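Long-range contacts in activator of (r)-2-hydroxyglutaryl-coa dehydratase (PDB 1HUX), which hydrolyses ATP very slowly and uses it to drive electron transfer that activates (R)-2-hydroxyglutaryl-CoA dehydratase in L-glutamate fermentation: residues A60-T65 against E73-K78; V97-D102 against V110-N115; V209-M214 against E235-P240. All coordinates share one frame; numbering follows the deposited sequence.

Overall arrangement
Interaction 1 comes first along the chain, then interaction 2, then interaction 3. Interaction 1 adds the outermost strand 78-80 to strand 61-65 in one five-stranded mixed sheet. Interactions 2 and 3 lie in a second sheet with the same strand order, as in the duplicated actin fold. Strands 99-104 and 212-215 are neighbours there, and Ile101 N comes within 2.8 Å of Val213 O. The centres of interactions 2 and 3 lie about 9 Å apart; that of interaction 1 is about 24 and about 28 Å away. Bound ADP is nearest to interaction 3, about 9 Å from the Met214 side chain. The two sheets are consistent with the halves of an actin-fold ATPase, which hold the nucleotide between them.

Interaction 1: residues A60-T65 against E73-K78; sequences AFTLAT and EGIADK
Parallel pairing at the edge of a five-stranded mixed sheet of the actin fold joins strand 61-65 to the chain entering strand 78-80. Leu63 and Lys78 form the bridge. Thr62 O accepts two backbone N-H groups from this chain, Asp77 N at 2.7 Å and Lys78 N at 3.2 Å. The Asp77 donor is tilted 34° from the carbonyl plane, whereas the Lys78 donor approaches almost head-on. Two residues on from Thr62, Ala64 N donates to Lys78 O at 2.9 Å. The side chain of Asp77 lies across Phe61. Its CB sits over one face of the ring, 3.6 Å from the centroid, in a CH-pi contact. The carboxylate stands nearly upright to the ring, 85° between planes, and its OD2 takes a weak bond from Thr62 N at 3.3 Å. Phe61 CG is anti to the backbone N (chi1 -162°), and this swings the ring toward Asp77. Lys78 CB meets the ring edge at CZ. The lysine chain runs beside Leu63, with CE 3.6 Å from Leu63 CD1. Thr62 CG2 rests on Ala76 CA. Helix 245-257 also packs on Phe61, Leu63 and Lys78, through Ala254, Tyr253 and Lys257 among others. The main chain of Thr62 thus meets Asp77 twice: its O takes the Asp77 N-H, and its N gives a weak bond to the Asp77 carboxylate, which holds that side chain over the Phe61 ring.

Interaction 2: residues V97-D102 against V110-N115; sequences VHTVID and VIHVEN
With chi1 of -79°, His98 has its CG beside its own backbone N, and this places ND1 against the carbonyl of Val113. His98 ND1 donates to Val113 O at 3.0 Å. The donor lies nearly in line with the carbonyl, but the oxygen sits 28° out of the ring plane. Glu114, bent at chi2, brings OE1 to the edge of the same ring, 3.0 Å from His98 CE1. Ring and carboxylate planes stand 80° apart. An alanine at His98 would probably leave Val113 O without this side-chain donor and the Glu114 carboxylate without the ring edge beside it. The segments lie on the two strands of an antiparallel beta hairpin, 99-104 and 107-114, in the second five-stranded sheet of the actin fold. Val100 and Ile111 are a hydrogen-bonded pair, with Val100 N to Ile111 O at 2.6 Å and Ile111 N to Val100 O at 2.7 Å. Thr99 with His112 and Ile101 with Val110 are non-hydrogen-bonded pairs. Their side chains share one face, where Val110 CG1 touches both Thr99 CG2 at 3.8 Å and Ile101 CG1 at 4.0 Å. Thr99 OG1 bonds to Val209 N. Val100 and Ile111 lie on the other face, against helix 82-93 at Ala90 and Leu83. Val100 CG2 there also meets Val113 CG2, at 3.8 Å.

Interaction 3: residues V209-M214 against E235-P240; sequences VKDVVM and EIKTSP
This contact is a short parallel strand pairing at the edge of the second five-stranded sheet, between strand 212-215 and the short, weakly bonded outermost strand 236-237. Val213 and Lys237 form its bridge. Lys237 N donates to Val212 O at 3.0 Å, and Met214 N to Lys237 O at 2.7 Å. Both are straight, with N-H...O angles of 176° and 173°. A weak bond from Thr238 OG1 to Met214 O, 3.4 Å, follows. On the face of Val213, the Lys237 chain stays extended beyond CG. It leans CB on Val213 CG1 and carries NZ back to Asp211, where it forms a salt bridge with OD1 at 3.2 Å. Lys237 CE also touches this oxygen. On the opposite face Ile236 reaches two residues with separate branches. CD1 meets Val212 CG1 at 3.4 Å, and CG2 meets Met214 CB at 3.7 Å. Helix 222-232 covers Met214 and Ile236, with Arg225 touching both. Thr238 lies about 7 Å from the ATP-binding residue Gln220, between side chains. Strand 212-215, helix 222-232 and strand 236-237 make a beta-alpha-beta crossover, as in the nucleotide-binding core of actin-fold ATPases.

Interaction 1: residues A60-T65 against E73-K78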
ATOM      1  N   ALA A  60     -18.783 -37.716  -9.016  1.00 10.23           N
ATOM      2  CA  ALA A  60     -19.427 -37.650 -10.332  1.00 10.23           C
ATOM      3  C   ALA A  60     -18.755 -36.590 -11.215  1.00 10.23           C
ATOM      4  O   ALA A  60     -18.450 -36.821 -12.389  1.00 10.23           O
ATOM      5  CB  ALA A  60     -20.888 -37.331 -10.153  1.00 10.23           C
ATOM      6  N   PHE A  61     -18.515 -35.422 -10.639  1.00 19.42           N
ATOM      7  CA  PHE A  61     -17.870 -34.352 -11.380  1.00 19.42           C
ATOM      8  C   PHE A  61     -17.016 -33.547 -10.398  1.00 19.42           C
ATOM      9  O   PHE A  61     -17.370 -33.392  -9.223  1.00 19.42           O
ATOM     10  CB  PHE A  61     -18.934 -33.457 -12.035  1.00 12.88           C
ATOM     11  CG  PHE A  61     -18.406 -32.597 -13.148  1.00 12.88           C
ATOM     12  CD1 PHE A  61     -18.237 -33.119 -14.417  1.00 12.88           C
ATOM     13  CD2 PHE A  61     -18.075 -31.261 -12.927  1.00 12.88           C
ATOM     14  CE1 PHE A  61     -17.749 -32.332 -15.472  1.00 12.88           C
ATOM     15  CE2 PHE A  61     -17.576 -30.449 -13.976  1.00 12.88           C
ATOM     16  CZ  PHE A  61     -17.417 -30.992 -15.252  1.00 12.88           C
ATOM     17  N   THR A  62     -15.881 -33.056 -10.874  1.00 11.67           N
ATOM     18  CA  THR A  62     -15.004 -32.270 -10.030  1.00 11.67           C
ATOM     19  C   THR A  62     -14.783 -30.917 -10.692  1.00 11.67           C
ATOM     20  O   THR A  62     -14.427 -30.828 -11.872  1.00 11.67           O
ATOM     21  CB  THR A  62     -13.640 -32.994  -9.792  1.00 48.86           C
ATOM     22  OG1 THR A  62     -13.851 -34.129  -8.941  1.00 48.86           O
ATOM     23  CG2 THR A  62     -12.627 -32.058  -9.133  1.00 48.86           C
ATOM     24  N   LEU A  63     -15.000 -29.863  -9.913  1.00 11.62           N
ATOM     25  CA  LEU A  63     -14.850 -28.518 -10.412  1.00 11.62           C
ATOM     26  C   LEU A  63     -13.938 -27.706  -9.511  1.00 11.62           C
ATOM     27  O   LEU A  63     -14.177 -27.592  -8.310  1.00 11.62           O
ATOM     28  CB  LEU A  63     -16.225 -27.861 -10.500  1.00 10.23           C
ATOM     29  CG  LEU A  63     -16.472 -27.096 -11.796  1.00 10.23           C
ATOM     30  CD1 LEU A  63     -17.970 -26.825 -11.897  1.00 10.23           C
ATOM     31  CD2 LEU A  63     -15.642 -25.808 -11.837  1.00 10.23           C
ATOM     32  N   ALA A  64     -12.897 -27.137 -10.101  1.00 22.49           N
ATOM     33  CA  ALA A  64     -11.945 -26.335  -9.356  1.00 22.49           C
ATOM     34  C   ALA A  64     -12.073 -24.853  -9.669  1.00 22.49           C
ATOM     35  O   ALA A  64     -12.379 -24.470 -10.795  1.00 22.49           O
ATOM     36  CB  ALA A  64     -10.530 -26.802  -9.656  1.00 45.61           C
ATOM     37  N   THR A  65     -11.817 -24.026  -8.657  1.00 43.07           N
ATOM     38  CA  THR A  65     -11.884 -22.575  -8.783  1.00 43.07           C
ATOM     39  C   THR A  65     -10.837 -21.949  -7.868  1.00 43.07           C
ATOM     40  O   THR A  65     -10.224 -22.637  -7.054  1.00 43.07           O
ATOM     41  CB  THR A  65     -13.282 -22.051  -8.364  1.00 43.50           C
ATOM     42  OG1 THR A  65     -13.315 -20.621  -8.463  1.00 43.50           O
ATOM     43  CG2 THR A  65     -13.604 -22.472  -6.930  1.00 43.50           C
ATOM     44  N   GLU A  73      -5.120 -28.601 -12.565  1.00102.64           N
ATOM     45  CA  GLU A  73      -5.906 -28.724 -13.779  1.00102.64           C
ATOM     46  C   GLU A  73      -6.322 -30.173 -14.021  1.00102.64           C
ATOM     47  O   GLU A  73      -7.498 -30.458 -14.250  1.00102.64           O
ATOM     48  CB  GLU A  73      -5.099 -28.205 -14.970  1.00100.44           C
ATOM     49  CG  GLU A  73      -5.844 -28.263 -16.289  1.00100.44           C
ATOM     50  CD  GLU A  73      -5.007 -27.773 -17.451  1.00100.44           C
ATOM     51  OE1 GLU A  73      -4.546 -26.611 -17.401  1.00100.44           O
ATOM     52  OE2 GLU A  73      -4.814 -28.550 -18.413  1.00100.44           O
ATOM     53  N   GLY A  74      -5.354 -31.084 -13.955  1.00 80.01           N
ATOM     54  CA  GLY A  74      -5.633 -32.495 -14.185  1.00 80.01           C
ATOM     55  C   GLY A  74      -6.613 -33.129 -13.215  1.00 80.01           C
ATOM     56  O   GLY A  74      -7.192 -34.182 -13.493  1.00 80.01           O
ATOM     57  N   ILE A  75      -6.798 -32.491 -12.068  1.00 81.37           N
ATOM     58  CA  ILE A  75      -7.711 -32.998 -11.056  1.00 81.37           C
ATOM     59  C   ILE A  75      -9.140 -32.650 -11.440  1.00 81.37           C
ATOM     60  O   ILE A  75      -9.997 -33.524 -11.603  1.00 81.37           O
ATOM     61  CB  ILE A  75      -7.409 -32.370  -9.681  1.00 42.83           C
ATOM     62  CG1 ILE A  75      -6.007 -32.786  -9.216  1.00 42.83           C
ATOM     63  CG2 ILE A  75      -8.483 -32.786  -8.667  1.00 42.83           C
ATOM     64  CD1 ILE A  75      -4.850 -32.287 -10.093  1.00 42.83           C
ATOM     65  N   ALA A  76      -9.379 -31.354 -11.589  1.00 45.27           N
ATOM     66  CA  ALA A  76     -10.691 -30.849 -11.939  1.00 45.27           C
ATOM     67  C   ALA A  76     -11.129 -31.258 -13.334  1.00 45.27           C
ATOM     68  O   ALA A  76     -10.332 -31.265 -14.274  1.00 45.27           O
ATOM     69  CB  ALA A  76     -10.697 -29.334 -11.827  1.00 49.22           C
ATOM     70  N   ASP A  77     -12.408 -31.602 -13.453  1.00 30.50           N
ATOM     71  CA  ASP A  77     -12.978 -31.975 -14.739  1.00 30.50           C
ATOM     72  C   ASP A  77     -13.091 -30.643 -15.460  1.00 30.50           C
ATOM     73  O   ASP A  77     -12.856 -30.545 -16.670  1.00 30.50           O
ATOM     74  CB  ASP A  77     -14.370 -32.607 -14.565  1.00 53.44           C
ATOM     75  CG  ASP A  77     -14.322 -33.976 -13.880  1.00 53.44           C
ATOM     76  OD1 ASP A  77     -13.228 -34.383 -13.433  1.00 53.44           O
ATOM     77  OD2 ASP A  77     -15.380 -34.644 -13.779  1.00 53.44           O
ATOM     78  N   LYS A  78     -13.398 -29.609 -14.678  1.00 60.18           N
ATOM     79  CA  LYS A  78     -13.566 -28.256 -15.197  1.00 60.18           C
ATOM     80  C   LYS A  78     -13.253 -27.224 -14.115  1.00 60.18           C
ATOM     81  O   LYS A  78     -13.422 -27.496 -12.922  1.00 60.18           O
ATOM     82  CB  LYS A  78     -15.007 -28.076 -15.681  1.00 58.95           C
ATOM     83  CG  LYS A  78     -15.298 -26.733 -16.333  1.00 58.95           C
ATOM     84  CD  LYS A  78     -16.783 -26.576 -16.710  1.00 58.95           C
ATOM     85  CE  LYS A  78     -17.707 -26.582 -15.481  1.00 58.95           C
ATOM     86  NZ  LYS A  78     -19.148 -26.336 -15.821  1.00 58.95           N
TER

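Interaction 2: residues V97-D102 against V110-N115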
ATOM      1  N   VAL A  97     -29.722 -13.542  -1.339  1.00 27.36           N
ATOM      2  CA  VAL A  97     -28.518 -12.752  -1.522  1.00 27.36           C
ATOM      3  C   VAL A  97     -28.662 -11.970  -2.804  1.00 27.36           C
ATOM      4  O   VAL A  97     -29.359 -12.392  -3.724  1.00 27.36           O
ATOM      5  CB  VAL A  97     -27.245 -13.625  -1.661  1.00 27.19           C
ATOM      6  CG1 VAL A  97     -26.950 -14.303  -0.361  1.00 27.19           C
ATOM      7  CG2 VAL A  97     -27.418 -14.654  -2.777  1.00 27.19           C
ATOM      8  N   HIS A  98     -27.996 -10.826  -2.856  1.00 15.32           N
ATOM      9  CA  HIS A  98     -28.004  -9.984  -4.045  1.00 15.32           C
ATOM     10  C   HIS A  98     -26.669  -9.280  -4.077  1.00 15.32           C
ATOM     11  O   HIS A  98     -26.207  -8.817  -5.122  1.00 15.32           O
ATOM     12  CB  HIS A  98     -29.150  -8.985  -3.980  1.00 25.36           C
ATOM     13  CG  HIS A  98     -30.481  -9.579  -4.338  1.00 25.36           C
ATOM     14  ND1 HIS A  98     -30.774 -10.048  -5.604  1.00 25.36           N
ATOM     15  CD2 HIS A  98     -31.599  -9.776  -3.596  1.00 25.36           C
ATOM     16  CE1 HIS A  98     -32.014 -10.503  -5.624  1.00 25.36           C
ATOM     17  NE2 HIS A  98     -32.538 -10.349  -4.418  1.00 25.36           N
ATOM     18  N   THR A  99     -26.045  -9.243  -2.905  1.00 19.25           N
ATOM     19  CA  THR A  99     -24.744  -8.616  -2.745  1.00 19.25           C
ATOM     20  C   THR A  99     -23.866  -9.486  -1.852  1.00 19.25           C
ATOM     21  O   THR A  99     -24.243  -9.842  -0.722  1.00 19.25           O
ATOM     22  CB  THR A  99     -24.870  -7.181  -2.127  1.00 20.96           C
ATOM     23  OG1 THR A  99     -25.558  -6.314  -3.046  1.00 20.96           O
ATOM     24  CG2 THR A  99     -23.491  -6.601  -1.846  1.00 20.96           C
ATOM     25  N   VAL A 100     -22.691  -9.822  -2.375  1.00 11.99           N
ATOM     26  CA  VAL A 100     -21.737 -10.663  -1.660  1.00 11.99           C
ATOM     27  C   VAL A 100     -20.403  -9.960  -1.462  1.00 11.99           C
ATOM     28  O   VAL A 100     -19.724  -9.589  -2.425  1.00 11.99           O
ATOM     29  CB  VAL A 100     -21.459 -12.008  -2.423  1.00 15.38           C
ATOM     30  CG1 VAL A 100     -20.403 -12.800  -1.689  1.00 15.38           C
ATOM     31  CG2 VAL A 100     -22.731 -12.858  -2.532  1.00 15.38           C
ATOM     32  N   ILE A 101     -20.029  -9.777  -0.207  1.00 12.09           N
ATOM     33  CA  ILE A 101     -18.750  -9.158   0.101  1.00 12.09           C
ATOM     34  C   ILE A 101     -17.772 -10.273   0.461  1.00 12.09           C
ATOM     35  O   ILE A 101     -17.946 -10.927   1.488  1.00 12.09           O
ATOM     36  CB  ILE A 101     -18.870  -8.208   1.296  1.00 15.49           C
ATOM     37  CG1 ILE A 101     -19.873  -7.110   0.967  1.00 15.49           C
ATOM     38  CG2 ILE A 101     -17.515  -7.598   1.609  1.00 15.49           C
ATOM     39  CD1 ILE A 101     -20.115  -6.158   2.108  1.00 15.49           C
ATOM     40  N   ASP A 102     -16.761 -10.490  -0.379  1.00 10.23           N
ATOM     41  CA  ASP A 102     -15.775 -11.547  -0.139  1.00 10.23           C
ATOM     42  C   ASP A 102     -14.376 -11.033   0.129  1.00 10.23           C
ATOM     43  O   ASP A 102     -13.683 -10.575  -0.792  1.00 10.23           O
ATOM     44  CB  ASP A 102     -15.715 -12.513  -1.333  1.00 29.55           C
ATOM     45  CG  ASP A 102     -14.559 -13.508  -1.232  1.00 29.55           C
ATOM     46  OD1 ASP A 102     -13.701 -13.522  -2.146  1.00 29.55           O
ATOM     47  OD2 ASP A 102     -14.515 -14.270  -0.234  1.00 29.55           O
ATOM     48  N   VAL A 110     -16.661  -7.297  -4.249  1.00 23.14           N
ATOM     49  CA  VAL A 110     -18.073  -7.227  -3.904  1.00 23.14           C
ATOM     50  C   VAL A 110     -18.843  -7.667  -5.128  1.00 23.14           C
ATOM     51  O   VAL A 110     -18.628  -7.151  -6.228  1.00 23.14           O
ATOM     52  CB  VAL A 110     -18.503  -5.808  -3.531  1.00 18.04           C
ATOM     53  CG1 VAL A 110     -19.867  -5.858  -2.860  1.00 18.04           C
ATOM     54  CG2 VAL A 110     -17.477  -5.175  -2.617  1.00 18.04           C
ATOM     55  N   ILE A 111     -19.743  -8.617  -4.930  1.00 19.32           N
ATOM     56  CA  ILE A 111     -20.504  -9.168  -6.038  1.00 19.32           C
ATOM     57  C   ILE A 111     -22.023  -8.987  -5.951  1.00 19.32           C
ATOM     58  O   ILE A 111     -22.644  -9.240  -4.906  1.00 19.32           O
ATOM     59  CB  ILE A 111     -20.184 -10.692  -6.183  1.00 16.15           C
ATOM     60  CG1 ILE A 111     -18.673 -10.892  -6.317  1.00 16.15           C
ATOM     61  CG2 ILE A 111     -20.909 -11.283  -7.391  1.00 16.15           C
ATOM     62  CD1 ILE A 111     -18.254 -12.342  -6.235  1.00 16.15           C
ATOM     63  N   HIS A 112     -22.619  -8.539  -7.054  1.00 17.34           N
ATOM     64  CA  HIS A 112     -24.061  -8.395  -7.087  1.00 17.34           C
ATOM     65  C   HIS A 112     -24.574  -9.714  -7.654  1.00 17.34           C
ATOM     66  O   HIS A 112     -24.116 -10.165  -8.712  1.00 17.34           O
ATOM     67  CB  HIS A 112     -24.489  -7.230  -7.982  1.00 26.46           C
ATOM     68  CG  HIS A 112     -25.967  -6.978  -7.956  1.00 26.46           C
ATOM     69  ND1 HIS A 112     -26.794  -7.265  -9.025  1.00 26.46           N
ATOM     70  CD2 HIS A 112     -26.783  -6.564  -6.954  1.00 26.46           C
ATOM     71  CE1 HIS A 112     -28.052  -7.047  -8.676  1.00 26.46           C
ATOM     72  NE2 HIS A 112     -28.074  -6.622  -7.423  1.00 26.46           N
ATOM     73  N   VAL A 113     -25.515 -10.334  -6.947  1.00 26.91           N
ATOM     74  CA  VAL A 113     -26.050 -11.635  -7.353  1.00 26.91           C
ATOM     75  C   VAL A 113     -27.530 -11.653  -7.704  1.00 26.91           C
ATOM     76  O   VAL A 113     -28.360 -11.080  -6.993  1.00 26.91           O
ATOM     77  CB  VAL A 113     -25.834 -12.701  -6.236  1.00 30.73           C
ATOM     78  CG1 VAL A 113     -26.447 -14.022  -6.656  1.00 30.73           C
ATOM     79  CG2 VAL A 113     -24.344 -12.867  -5.935  1.00 30.73           C
ATOM     80  N   GLU A 114     -27.841 -12.345  -8.797  1.00 31.25           N
ATOM     81  CA  GLU A 114     -29.208 -12.506  -9.279  1.00 31.25           C
ATOM     82  C   GLU A 114     -29.339 -13.937  -9.790  1.00 31.25           C
ATOM     83  O   GLU A 114     -28.619 -14.339 -10.718  1.00 31.25           O
ATOM     84  CB  GLU A 114     -29.508 -11.514 -10.415  1.00 38.94           C
ATOM     85  CG  GLU A 114     -29.553 -10.054  -9.982  1.00 38.94           C
ATOM     86  CD  GLU A 114     -30.836  -9.671  -9.242  1.00 38.94           C
ATOM     87  OE1 GLU A 114     -31.449 -10.540  -8.573  1.00 38.94           O
ATOM     88  OE2 GLU A 114     -31.224  -8.484  -9.320  1.00 38.94           O
ATOM     89  N   ASN A 115     -30.252 -14.702  -9.179  1.00 10.80           N
ATOM     90  CA  ASN A 115     -30.473 -16.107  -9.563  1.00 10.80           C
ATOM     91  C   ASN A 115     -29.130 -16.812  -9.546  1.00 10.80           C
ATOM     92  O   ASN A 115     -28.646 -17.244 -10.598  1.00 10.80           O
ATOM     93  CB  ASN A 115     -31.066 -16.222 -10.977  1.00 35.03           C
ATOM     94  CG  ASN A 115     -32.496 -15.697 -11.070  1.00 35.03           C
ATOM     95  OD1 ASN A 115     -33.391 -16.159 -10.359  1.00 35.03           O
ATOM     96  ND2 ASN A 115     -32.716 -14.732 -11.958  1.00 35.03           N
TER

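Interaction 3: residues V209-M214 against E235-P240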
ATOM      1  N   VAL A 209     -27.144  -4.101  -2.340  1.00 25.10           N
ATOM      2  CA  VAL A 209     -28.516  -4.509  -2.456  1.00 25.10           C
ATOM      3  C   VAL A 209     -28.895  -5.304  -1.225  1.00 25.10           C
ATOM      4  O   VAL A 209     -28.061  -5.712  -0.432  1.00 25.10           O
ATOM      5  CB  VAL A 209     -28.752  -5.395  -3.695  1.00 10.23           C
ATOM      6  CG1 VAL A 209     -30.230  -5.841  -3.740  1.00 10.23           C
ATOM      7  CG2 VAL A 209     -28.390  -4.602  -4.932  1.00 10.23           C
ATOM      8  N   LYS A 210     -30.187  -5.516  -1.114  1.00 47.41           N
ATOM      9  CA  LYS A 210     -30.784  -6.262  -0.059  1.00 47.41           C
ATOM     10  C   LYS A 210     -30.181  -7.624   0.126  1.00 47.41           C
ATOM     11  O   LYS A 210     -29.843  -8.306  -0.817  1.00 47.41           O
ATOM     12  CB  LYS A 210     -32.258  -6.383  -0.354  1.00 54.44           C
ATOM     13  CG  LYS A 210     -33.025  -5.838   0.799  1.00 54.44           C
ATOM     14  CD  LYS A 210     -34.495  -5.557   0.528  1.00 54.44           C
ATOM     15  CE  LYS A 210     -35.002  -5.015   1.858  1.00 54.44           C
ATOM     16  NZ  LYS A 210     -36.458  -4.654   1.823  1.00 54.44           N
ATOM     17  N   ASP A 211     -30.066  -8.002   1.394  1.00 16.68           N
ATOM     18  CA  ASP A 211     -29.488  -9.278   1.809  1.00 16.68           C
ATOM     19  C   ASP A 211     -28.040  -9.402   1.392  1.00 16.68           C
ATOM     20  O   ASP A 211     -27.662 -10.089   0.448  1.00 16.68           O
ATOM     21  CB  ASP A 211     -30.350 -10.428   1.310  1.00 41.30           C
ATOM     22  CG  ASP A 211     -31.235 -10.980   2.392  1.00 41.30           C
ATOM     23  OD1 ASP A 211     -30.658 -11.501   3.369  1.00 41.30           O
ATOM     24  OD2 ASP A 211     -32.474 -10.850   2.317  1.00 41.30           O
ATOM     25  N   VAL A 212     -27.212  -8.645   2.119  1.00 18.26           N
ATOM     26  CA  VAL A 212     -25.788  -8.597   1.939  1.00 18.26           C
ATOM     27  C   VAL A 212     -25.173  -9.715   2.765  1.00 18.26           C
ATOM     28  O   VAL A 212     -25.556  -9.916   3.914  1.00 18.26           O
ATOM     29  CB  VAL A 212     -25.216  -7.237   2.431  1.00 21.43           C
ATOM     30  CG1 VAL A 212     -23.704  -7.155   2.079  1.00 21.43           C
ATOM     31  CG2 VAL A 212     -25.944  -6.103   1.797  1.00 21.43           C
ATOM     32  N   VAL A 213     -24.238 -10.449   2.185  1.00 14.24           N
ATOM     33  CA  VAL A 213     -23.571 -11.520   2.935  1.00 14.24           C
ATOM     34  C   VAL A 213     -22.063 -11.392   2.808  1.00 14.24           C
ATOM     35  O   VAL A 213     -21.539 -11.020   1.746  1.00 14.24           O
ATOM     36  CB  VAL A 213     -23.967 -12.917   2.432  1.00 11.63           C
ATOM     37  CG1 VAL A 213     -25.451 -13.115   2.628  1.00 11.63           C
ATOM     38  CG2 VAL A 213     -23.597 -13.049   0.974  1.00 11.63           C
ATOM     39  N   MET A 214     -21.369 -11.665   3.906  1.00 17.14           N
ATOM     40  CA  MET A 214     -19.923 -11.586   3.902  1.00 17.14           C
ATOM     41  C   MET A 214     -19.353 -13.003   3.783  1.00 17.14           C
ATOM     42  O   MET A 214     -19.773 -13.942   4.474  1.00 17.14           O
ATOM     43  CB  MET A 214     -19.439 -10.887   5.169  1.00 21.74           C
ATOM     44  CG  MET A 214     -17.949 -10.745   5.229  1.00 21.74           C
ATOM     45  SD  MET A 214     -17.452  -9.846   6.674  1.00 21.74           S
ATOM     46  CE  MET A 214     -15.988  -8.958   5.983  1.00 21.74           C
ATOM     47  N   GLU A 235     -27.898  -4.989   7.494  1.00 34.08           N
ATOM     48  CA  GLU A 235     -27.458  -6.268   8.047  1.00 34.08           C
ATOM     49  C   GLU A 235     -26.480  -6.968   7.117  1.00 34.08           C
ATOM     50  O   GLU A 235     -26.681  -7.008   5.898  1.00 34.08           O
ATOM     51  CB  GLU A 235     -28.639  -7.207   8.267  1.00 82.91           C
ATOM     52  CG  GLU A 235     -29.346  -7.039   9.576  1.00 82.91           C
ATOM     53  CD  GLU A 235     -30.502  -8.009   9.710  1.00 82.91           C
ATOM     54  OE1 GLU A 235     -31.491  -7.862   8.959  1.00 82.91           O
ATOM     55  OE2 GLU A 235     -30.416  -8.926  10.556  1.00 82.91           O
ATOM     56  N   ILE A 236     -25.407  -7.496   7.698  1.00 24.56           N
ATOM     57  CA  ILE A 236     -24.416  -8.249   6.943  1.00 24.56           C
ATOM     58  C   ILE A 236     -24.485  -9.658   7.530  1.00 24.56           C
ATOM     59  O   ILE A 236     -24.239  -9.861   8.725  1.00 24.56           O
ATOM     60  CB  ILE A 236     -22.985  -7.704   7.114  1.00 15.31           C
ATOM     61  CG1 ILE A 236     -22.906  -6.233   6.673  1.00 15.31           C
ATOM     62  CG2 ILE A 236     -22.021  -8.542   6.279  1.00 15.31           C
ATOM     63  CD1 ILE A 236     -23.106  -5.989   5.176  1.00 15.31           C
ATOM     64  N   LYS A 237     -24.855 -10.623   6.694  1.00 28.88           N
ATOM     65  CA  LYS A 237     -24.977 -12.007   7.128  1.00 28.88           C
ATOM     66  C   LYS A 237     -23.696 -12.781   6.883  1.00 28.88           C
ATOM     67  O   LYS A 237     -22.853 -12.391   6.062  1.00 28.88           O
ATOM     68  CB  LYS A 237     -26.130 -12.691   6.390  1.00 30.97           C
ATOM     69  CG  LYS A 237     -27.427 -11.919   6.456  1.00 30.97           C
ATOM     70  CD  LYS A 237     -28.603 -12.760   6.010  1.00 30.97           C
ATOM     71  CE  LYS A 237     -29.900 -12.033   6.290  1.00 30.97           C
ATOM     72  NZ  LYS A 237     -31.082 -12.925   6.182  1.00 30.97           N
ATOM     73  N   THR A 238     -23.557 -13.876   7.619  1.00 20.93           N
ATOM     74  CA  THR A 238     -22.396 -14.746   7.494  1.00 20.93           C
ATOM     75  C   THR A 238     -22.712 -16.038   8.244  1.00 20.93           C
ATOM     76  O   THR A 238     -23.563 -16.054   9.139  1.00 20.93           O
ATOM     77  CB  THR A 238     -21.127 -14.071   8.082  1.00 26.43           C
ATOM     78  OG1 THR A 238     -19.954 -14.816   7.709  1.00 26.43           O
ATOM     79  CG2 THR A 238     -21.238 -13.965   9.606  1.00 26.43           C
ATOM     80  N   SER A 239     -22.054 -17.127   7.851  1.00 14.52           N
ATOM     81  CA  SER A 239     -22.257 -18.423   8.499  1.00 14.52           C
ATOM     82  C   SER A 239     -20.902 -19.106   8.601  1.00 14.52           C
ATOM     83  O   SER A 239     -19.923 -18.657   7.994  1.00 14.52           O
ATOM     84  CB  SER A 239     -23.216 -19.313   7.688  1.00 29.76           C
ATOM     85  OG  SER A 239     -22.513 -20.095   6.730  1.00 29.76           O
ATOM     86  N   PRO A 240     -20.831 -20.203   9.372  1.00 17.05           N
ATOM     87  CA  PRO A 240     -19.591 -20.965   9.566  1.00 17.05           C
ATOM     88  C   PRO A 240     -18.918 -21.325   8.235  1.00 17.05           C
ATOM     89  O   PRO A 240     -17.685 -21.250   8.089  1.00 17.05           O
ATOM     90  CB  PRO A 240     -20.075 -22.194  10.321  1.00 19.18           C
ATOM     91  CG  PRO A 240     -21.225 -21.647  11.146  1.00 19.18           C
ATOM     92  CD  PRO A 240     -21.945 -20.794  10.139  1.00 19.18           C
TER